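Local coordinates for protein oxidoreductase, Gfo/Idh/MocA family (Vibrio cholerae, PDB 1XEA) that is a predicted oxidoreductase of the Gfo/Idh/MocA family that probably binds a nicotinamide adenine dinucleotide cofactor in its Rossmann-type domain, at residues A[127-132]-A[147-152]; A[121-126]-A[222-227]. All blocks are in the same frame, centred on the assembly; numbering follows the deposited sequence.

Interaction 1 (A[127-132]-A[147-152]); sequences PLYNQH and LRWEKH
Trp-149 and Tyr-129 make the whole of this contact, a single aromatic meeting between the short helix 127-132 and a strand of the large mixed sheet. Along 147-152 the side chains alternate between the two faces of the sheet. Leu-147 comes first, on the same face as Trp-149, and packs on Leu-136 of helix 134-138, which Tyr-129 also touches. Arg-148 faces the other way, its NE 3.1 Å from OE2 of Glu-150 in a salt bridge. Trp-149 then swings its indole across to the helix: with CG anti to the backbone N (chi1 -156°), the six-membered ring reaches Tyr-129, and CH2 lies 3.8 Å from CD2 of Tyr-129, arriving at the edge of the phenol ring and near its plane. Trp-149 CH2 is also 3.9 Å from CE2 of Tyr-129, so one indole corner spans that ring bond. The centroids of the tyrosine ring and the six-membered ring of Trp-149 are 5.8 Å apart and the planes meet at 69°, an oblique aromatic pair. Glu-150 returns to the far face, where its OE1 accepts a hydrogen bond from NE2 of His-152 at 3.1 Å through the anti lone pair, tilted from the imidazole plane. OE2 of Glu-150 also forms a salt bridge with Arg-148 of the second subunit, which places that face at a subunit interface. Lys-151, on the same face as Trp-149, packs on Pro-171 of helix 160-175.

The polar ends of both aromatic residues are engaged elsewhere, the hydroxyl of Tyr-129 with the backbone O of Ser-239 and NE1 of Trp-149 with Glu-224. What remains between helix and sheet is carbon against carbon, a buried apolar join whose two rings each have a hydrogen bond at the polar end, which probably helps to hold them in place.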
loop_
_atom_site.group_PDB
_atom_site.type_symbol
_atom_site.label_atom_id
_atom_site.label_comp_id
_atom_site.label_asym_id
_atom_site.label_seq_id
_atom_site.Cartn_x
_atom_site.Cartn_y
_atom_site.Cartn_z
ATOM N N PRO A 127 -19.536 -4.663 9.048
ATOM C CA PRO A 127 -19.632 -5.788 8.107
ATOM C C PRO A 127 -18.313 -6.434 7.695
ATOM O O PRO A 127 -18.194 -7.654 7.730
ATOM C CB PRO A 127 -20.415 -5.204 6.928
ATOM C CG PRO A 127 -20.192 -3.713 7.043
ATOM C CD PRO A 127 -20.210 -3.459 8.523
ATOM N N LEU A 128 -17.316 -5.643 7.322
ATOM C CA LEU A 128 -16.066 -6.253 6.924
ATOM C C LEU A 128 -15.347 -6.929 8.088
ATOM O O LEU A 128 -14.669 -7.941 7.904
ATOM C CB LEU A 128 -15.128 -5.236 6.259
ATOM C CG LEU A 128 -13.813 -5.807 5.684
ATOM C CD1 LEU A 128 -14.110 -6.621 4.447
ATOM C CD2 LEU A 128 -12.852 -4.692 5.352
ATOM N N TYR A 129 -15.484 -6.405 9.298
ATOM C CA TYR A 129 -14.780 -7.039 10.407
ATOM C C TYR A 129 -15.457 -8.292 10.934
ATOM O O TYR A 129 -14.784 -9.266 11.249
ATOM C CB TYR A 129 -14.589 -6.059 11.563
ATOM C CG TYR A 129 -13.845 -4.791 11.220
ATOM C CD1 TYR A 129 -13.226 -4.618 9.971
ATOM C CD2 TYR A 129 -13.755 -3.762 12.150
ATOM C CE1 TYR A 129 -12.539 -3.445 9.665
ATOM C CE2 TYR A 129 -13.073 -2.589 11.863
ATOM C CZ TYR A 129 -12.471 -2.434 10.626
ATOM O OH TYR A 129 -11.805 -1.266 10.351
ATOM N N ASN A 130 -16.783 -8.264 11.038
ATOM C CA ASN A 130 -17.520 -9.415 11.545
ATOM C C ASN A 130 -17.545 -10.560 10.541
ATOM O O ASN A 130 -17.762 -11.714 10.911
ATOM C CB ASN A 130 -18.950 -9.018 11.915
ATOM C CG ASN A 130 -19.008 -7.981 13.039
ATOM O OD1 ASN A 130 -18.005 -7.693 13.701
ATOM N ND2 ASN A 130 -20.195 -7.422 13.262
ATOM N N GLN A 131 -17.323 -10.239 9.270
ATOM C CA GLN A 131 -17.321 -11.251 8.224
ATOM C C GLN A 131 -16.103 -12.143 8.337
ATOM O O GLN A 131 -16.175 -13.343 8.082
ATOM C CB GLN A 131 -17.322 -10.597 6.852
ATOM C CG GLN A 131 -16.965 -11.553 5.736
ATOM C CD GLN A 131 -16.955 -10.867 4.376
ATOM O OE1 GLN A 131 -16.395 -11.396 3.401
ATOM N NE2 GLN A 131 -17.583 -9.679 4.300
ATOM N N HIS A 132 -14.986 -11.544 8.724
ATOM C CA HIS A 132 -13.738 -12.275 8.859
ATOM C C HIS A 132 -13.462 -12.737 10.290
ATOM O O HIS A 132 -13.012 -13.864 10.504
ATOM C CB HIS A 132 -12.582 -11.408 8.342
ATOM C CG HIS A 132 -12.611 -11.185 6.860
ATOM N ND1 HIS A 132 -12.164 -12.126 5.957
ATOM C CD2 HIS A 132 -13.061 -10.142 6.122
ATOM C CE1 HIS A 132 -12.337 -11.673 4.728
ATOM N NE2 HIS A 132 -12.880 -10.471 4.799
ATOM N N LEU A 147 -6.242 -8.507 20.190
ATOM C CA LEU A 147 -7.081 -7.625 19.396
ATOM C C LEU A 147 -6.753 -6.193 19.816
ATOM O O LEU A 147 -6.911 -5.833 20.983
ATOM C CB LEU A 147 -8.568 -7.918 19.638
ATOM C CG LEU A 147 -9.569 -6.960 18.970
ATOM C CD1 LEU A 147 -9.508 -7.123 17.465
ATOM C CD2 LEU A 147 -10.971 -7.215 19.484
ATOM N N ARG A 148 -6.284 -5.386 18.870
ATOM C CA ARG A 148 -5.918 -4.006 19.150
ATOM C C ARG A 148 -6.737 -3.050 18.310
ATOM O O ARG A 148 -6.730 -3.109 17.079
ATOM C CB ARG A 148 -4.432 -3.783 18.863
ATOM C CG ARG A 148 -3.973 -2.343 19.023
ATOM C CD ARG A 148 -2.463 -2.238 18.897
ATOM N NE ARG A 148 -1.990 -2.497 17.547
ATOM C CZ ARG A 148 -0.802 -3.019 17.256
ATOM N NH1 ARG A 148 0.046 -3.348 18.229
ATOM N NH2 ARG A 148 -0.462 -3.208 15.983
ATOM N N TRP A 149 -7.440 -2.151 18.980
ATOM C CA TRP A 149 -8.253 -1.181 18.278
ATOM C C TRP A 149 -7.627 0.207 18.469
ATOM O O TRP A 149 -7.562 0.709 19.583
ATOM C CB TRP A 149 -9.674 -1.230 18.844
ATOM C CG TRP A 149 -10.704 -0.747 17.879
ATOM C CD1 TRP A 149 -10.827 0.520 17.376
ATOM C CD2 TRP A 149 -11.722 -1.526 17.257
ATOM N NE1 TRP A 149 -11.855 0.576 16.483
ATOM C CE2 TRP A 149 -12.426 -0.667 16.388
ATOM C CE3 TRP A 149 -12.113 -2.869 17.346
ATOM C CZ2 TRP A 149 -13.498 -1.107 15.610
ATOM C CZ3 TRP A 149 -13.178 -3.301 16.574
ATOM C CH2 TRP A 149 -13.857 -2.421 15.719
ATOM N N GLU A 150 -7.141 0.803 17.386
ATOM C CA GLU A 150 -6.542 2.132 17.427
ATOM C C GLU A 150 -7.476 3.127 16.730
ATOM O O GLU A 150 -7.988 2.859 15.640
ATOM C CB GLU A 150 -5.193 2.132 16.700
ATOM C CG GLU A 150 -4.144 1.201 17.295
ATOM C CD GLU A 150 -2.808 1.244 16.557
ATOM O OE1 GLU A 150 -2.205 2.338 16.466
ATOM O OE2 GLU A 150 -2.361 0.179 16.070
ATOM N N LYS A 151 -7.704 4.269 17.363
ATOM C CA LYS A 151 -8.543 5.300 16.776
ATOM C C LYS A 151 -7.877 6.602 17.151
ATOM O O LYS A 151 -7.984 7.051 18.293
ATOM C CB LYS A 151 -9.954 5.252 17.349
ATOM C CG LYS A 151 -10.938 6.125 16.593
ATOM C CD LYS A 151 -12.320 6.077 17.227
ATOM C CE LYS A 151 -13.340 6.782 16.352
ATOM N NZ LYS A 151 -12.952 8.192 16.080
ATOM N N HIS A 152 -7.186 7.206 16.192
ATOM C CA HIS A 152 -6.463 8.438 16.457
ATOM C C HIS A 152 -7.050 9.642 15.731
ATOM O O HIS A 152 -7.763 9.495 14.740
ATOM C CB HIS A 152 -4.982 8.274 16.072
ATOM C CG HIS A 152 -4.341 7.020 16.599
ATOM N ND1 HIS A 152 -4.691 6.445 17.803
ATOM C CD2 HIS A 152 -3.348 6.251 16.095
ATOM C CE1 HIS A 152 -3.943 5.376 18.015
ATOM N NE2 HIS A 152 -3.119 5.237 16.994
#

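Interaction 2 (A[121-126]-A[222-227]); sequences FNRRHI and TTEHVT
Arg-123 and Glu-224 meet head on, their side chains coming from opposite directions to close a salt bridge between the 3-10 turn 122-124 and the strand 223-230. The tight part is small, essentially one nitrogen against a carboxylate. NH1 of Arg-123 donates to OE1 of Glu-224 at 2.7 Å, with an N-H...O angle of 154°, and uses the syn lone pair of that oxygen. The same nitrogen lies 2.8 Å from OE2 of Glu-224, so the carboxylate presents both oxygens to one end of the guanidinium rather than pairing them with two nitrogens. The planes of the two groups are only 13° apart, and the carboxylate sits at the edge of the guanidinium. The glutamate chain runs extended beyond CG, whereas the arginine bends at chi2 and chi3 (chi3 -83°), which turns its guanidinium toward Glu-224.

Away from this pair the two backbones stand well apart, with CA of Arg-123 and CA of Val-226 10.8 Å from each other at their nearest. This is a surface contact, and both charged residues remain partly exposed. Other parts of the chain share the intervening region: Phe-240 touches both side chains of the bridge, and Arg-123 also packs on His-170 and Ser-174 of helix 160-175. The further bond from Trp-149 would help to hold the carboxylate in place and probably favours its charged form.

Bridging the chain just beyond strand 117-120, at one border of the parallel sheet, to the mixed sheet, the ion pair fits the two-domain plan of the Gfo/Idh/MocA family, in which a Rossmann-type nucleotide-binding domain is joined to a domain built on a large, largely antiparallel sheet.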
loop_
_atom_site.group_PDB
_atom_site.type_symbol
_atom_site.label_atom_id
_atom_site.label_comp_id
_atom_site.label_asym_id
_atom_site.label_seq_id
_atom_site.Cartn_x
_atom_site.Cartn_y
_atom_site.Cartn_z
ATOM N N PHE A 121 -23.669 1.214 19.489
ATOM C CA PHE A 121 -22.243 0.975 19.313
ATOM C C PHE A 121 -22.039 0.381 17.925
ATOM O O PHE A 121 -21.898 -0.835 17.777
ATOM C CB PHE A 121 -21.751 -0.018 20.354
ATOM C CG PHE A 121 -21.594 0.556 21.732
ATOM C CD1 PHE A 121 -22.352 0.062 22.794
ATOM C CD2 PHE A 121 -20.612 1.514 21.991
ATOM C CE1 PHE A 121 -22.129 0.504 24.096
ATOM C CE2 PHE A 121 -20.375 1.968 23.287
ATOM C CZ PHE A 121 -21.134 1.460 24.342
ATOM N N ASN A 122 -22.007 1.243 16.912
ATOM C CA ASN A 122 -21.858 0.789 15.538
ATOM C C ASN A 122 -20.622 -0.084 15.277
ATOM O O ASN A 122 -20.670 -0.991 14.450
ATOM C CB ASN A 122 -21.886 1.984 14.577
ATOM C CG ASN A 122 -20.624 2.814 14.629
ATOM O OD1 ASN A 122 -20.015 3.075 13.596
ATOM N ND2 ASN A 122 -20.226 3.241 15.822
ATOM N N ARG A 123 -19.530 0.166 15.993
ATOM C CA ARG A 123 -18.318 -0.613 15.802
ATOM C C ARG A 123 -18.460 -2.076 16.223
ATOM O O ARG A 123 -17.463 -2.792 16.303
ATOM C CB ARG A 123 -17.154 0.035 16.553
ATOM C CG ARG A 123 -16.143 0.714 15.669
ATOM C CD ARG A 123 -15.651 2.010 16.286
ATOM N NE ARG A 123 -16.566 3.113 16.010
ATOM C CZ ARG A 123 -16.269 4.151 15.235
ATOM N NH1 ARG A 123 -15.080 4.244 14.657
ATOM N NH2 ARG A 123 -17.173 5.092 15.023
ATOM N N ARG A 124 -19.677 -2.529 16.517
ATOM C CA ARG A 124 -19.877 -3.941 16.876
ATOM C C ARG A 124 -20.510 -4.646 15.688
ATOM O O ARG A 124 -20.644 -5.866 15.684
ATOM C CB ARG A 124 -20.834 -4.104 18.057
ATOM C CG ARG A 124 -20.297 -3.703 19.406
ATOM C CD ARG A 124 -21.303 -4.082 20.492
ATOM N NE ARG A 124 -20.980 -3.412 21.748
ATOM C CZ ARG A 124 -21.785 -3.356 22.805
ATOM N NH1 ARG A 124 -22.978 -3.937 22.762
ATOM N NH2 ARG A 124 -21.398 -2.701 23.894
ATOM N N HIS A 125 -20.906 -3.855 14.692
ATOM C CA HIS A 125 -21.566 -4.351 13.489
ATOM C C HIS A 125 -20.826 -4.006 12.206
ATOM O O HIS A 125 -21.445 -3.842 11.151
ATOM C CB HIS A 125 -22.965 -3.763 13.403
ATOM C CG HIS A 125 -23.769 -3.976 14.639
ATOM N ND1 HIS A 125 -24.465 -5.142 14.876
ATOM C CD2 HIS A 125 -23.907 -3.218 15.752
ATOM C CE1 HIS A 125 -24.993 -5.094 16.084
ATOM N NE2 HIS A 125 -24.669 -3.939 16.637
ATOM N N ILE A 126 -19.511 -3.870 12.280
ATOM C CA ILE A 126 -18.760 -3.546 11.081
ATOM C C ILE A 126 -18.789 -4.761 10.164
ATOM O O ILE A 126 -18.148 -5.783 10.447
ATOM C CB ILE A 126 -17.322 -3.170 11.424
ATOM C CG1 ILE A 126 -17.341 -2.024 12.429
ATOM C CG2 ILE A 126 -16.569 -2.768 10.162
ATOM C CD1 ILE A 126 -18.126 -0.814 11.973
ATOM N N THR A 222 -5.627 11.523 11.285
ATOM C CA THR A 222 -6.825 10.919 11.825
ATOM C C THR A 222 -7.067 9.603 11.075
ATOM O O THR A 222 -7.257 9.613 9.858
ATOM C CB THR A 222 -8.028 11.877 11.655
ATOM O OG1 THR A 222 -7.797 13.076 12.407
ATOM C CG2 THR A 222 -9.312 11.226 12.139
ATOM N N THR A 223 -7.003 8.478 11.788
ATOM C CA THR A 223 -7.233 7.149 11.197
ATOM C C THR A 223 -7.640 6.175 12.269
ATOM O O THR A 223 -7.551 6.465 13.459
ATOM C CB THR A 223 -5.983 6.513 10.538
ATOM O OG1 THR A 223 -4.927 6.428 11.504
ATOM C CG2 THR A 223 -5.525 7.310 9.338
ATOM N N GLU A 224 -8.054 4.996 11.841
ATOM C CA GLU A 224 -8.490 3.992 12.784
ATOM C C GLU A 224 -8.023 2.640 12.274
ATOM O O GLU A 224 -8.402 2.213 11.193
ATOM C CB GLU A 224 -10.004 4.063 12.878
ATOM C CG GLU A 224 -10.601 3.354 14.059
ATOM C CD GLU A 224 -12.076 3.635 14.178
ATOM O OE1 GLU A 224 -12.752 2.930 14.959
ATOM O OE2 GLU A 224 -12.558 4.565 13.490
ATOM N N HIS A 225 -7.192 1.975 13.062
ATOM C CA HIS A 225 -6.645 0.692 12.668
ATOM C C HIS A 225 -7.027 -0.418 13.615
ATOM O O HIS A 225 -6.900 -0.272 14.828
ATOM C CB HIS A 225 -5.126 0.778 12.619
ATOM C CG HIS A 225 -4.609 1.773 11.634
ATOM N ND1 HIS A 225 -3.292 2.177 11.614
ATOM C CD2 HIS A 225 -5.222 2.428 10.619
ATOM C CE1 HIS A 225 -3.114 3.037 10.626
ATOM N NE2 HIS A 225 -4.269 3.207 10.007
ATOM N N VAL A 226 -7.494 -1.532 13.070
ATOM C CA VAL A 226 -7.845 -2.666 13.910
ATOM C C VAL A 226 -6.913 -3.823 13.545
ATOM O O VAL A 226 -6.730 -4.150 12.371
ATOM C CB VAL A 226 -9.300 -3.071 13.710
ATOM C CG1 VAL A 226 -9.658 -4.182 14.674
ATOM C CG2 VAL A 226 -10.184 -1.874 13.906
ATOM N N THR A 227 -6.310 -4.417 14.567
ATOM C CA THR A 227 -5.388 -5.520 14.390
ATOM C C THR A 227 -5.857 -6.674 15.235
ATOM O O THR A 227 -6.062 -6.522 16.440
ATOM C CB THR A 227 -3.981 -5.174 14.875
ATOM O OG1 THR A 227 -3.457 -4.093 14.104
ATOM C CG2 THR A 227 -3.076 -6.375 14.750
#

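In the fold
Interactions 1 and 2 illustrate how an apolar and an ionic contact can share one sheet, with centres about 5 Å apart. Strands 146-152 and 223-230 are antiparallel neighbours, joined by Arg-148 N to Thr-227 O at 2.7 Å and Glu-150 N to His-225 O at 2.8 Å, both probable hydrogen bonds. The side chains are linked as well: the indole of Trp-149 packs against the aliphatic part of Arg-123, and Val-226 touches both rings of interaction 1. Residues 121-126 lead directly into helix 127-132, so one continuous run of chain meets the paired strands twice. The bound nickel lies about 12 Å from the side chain of Tyr-129, too far for that residue to coordinate it.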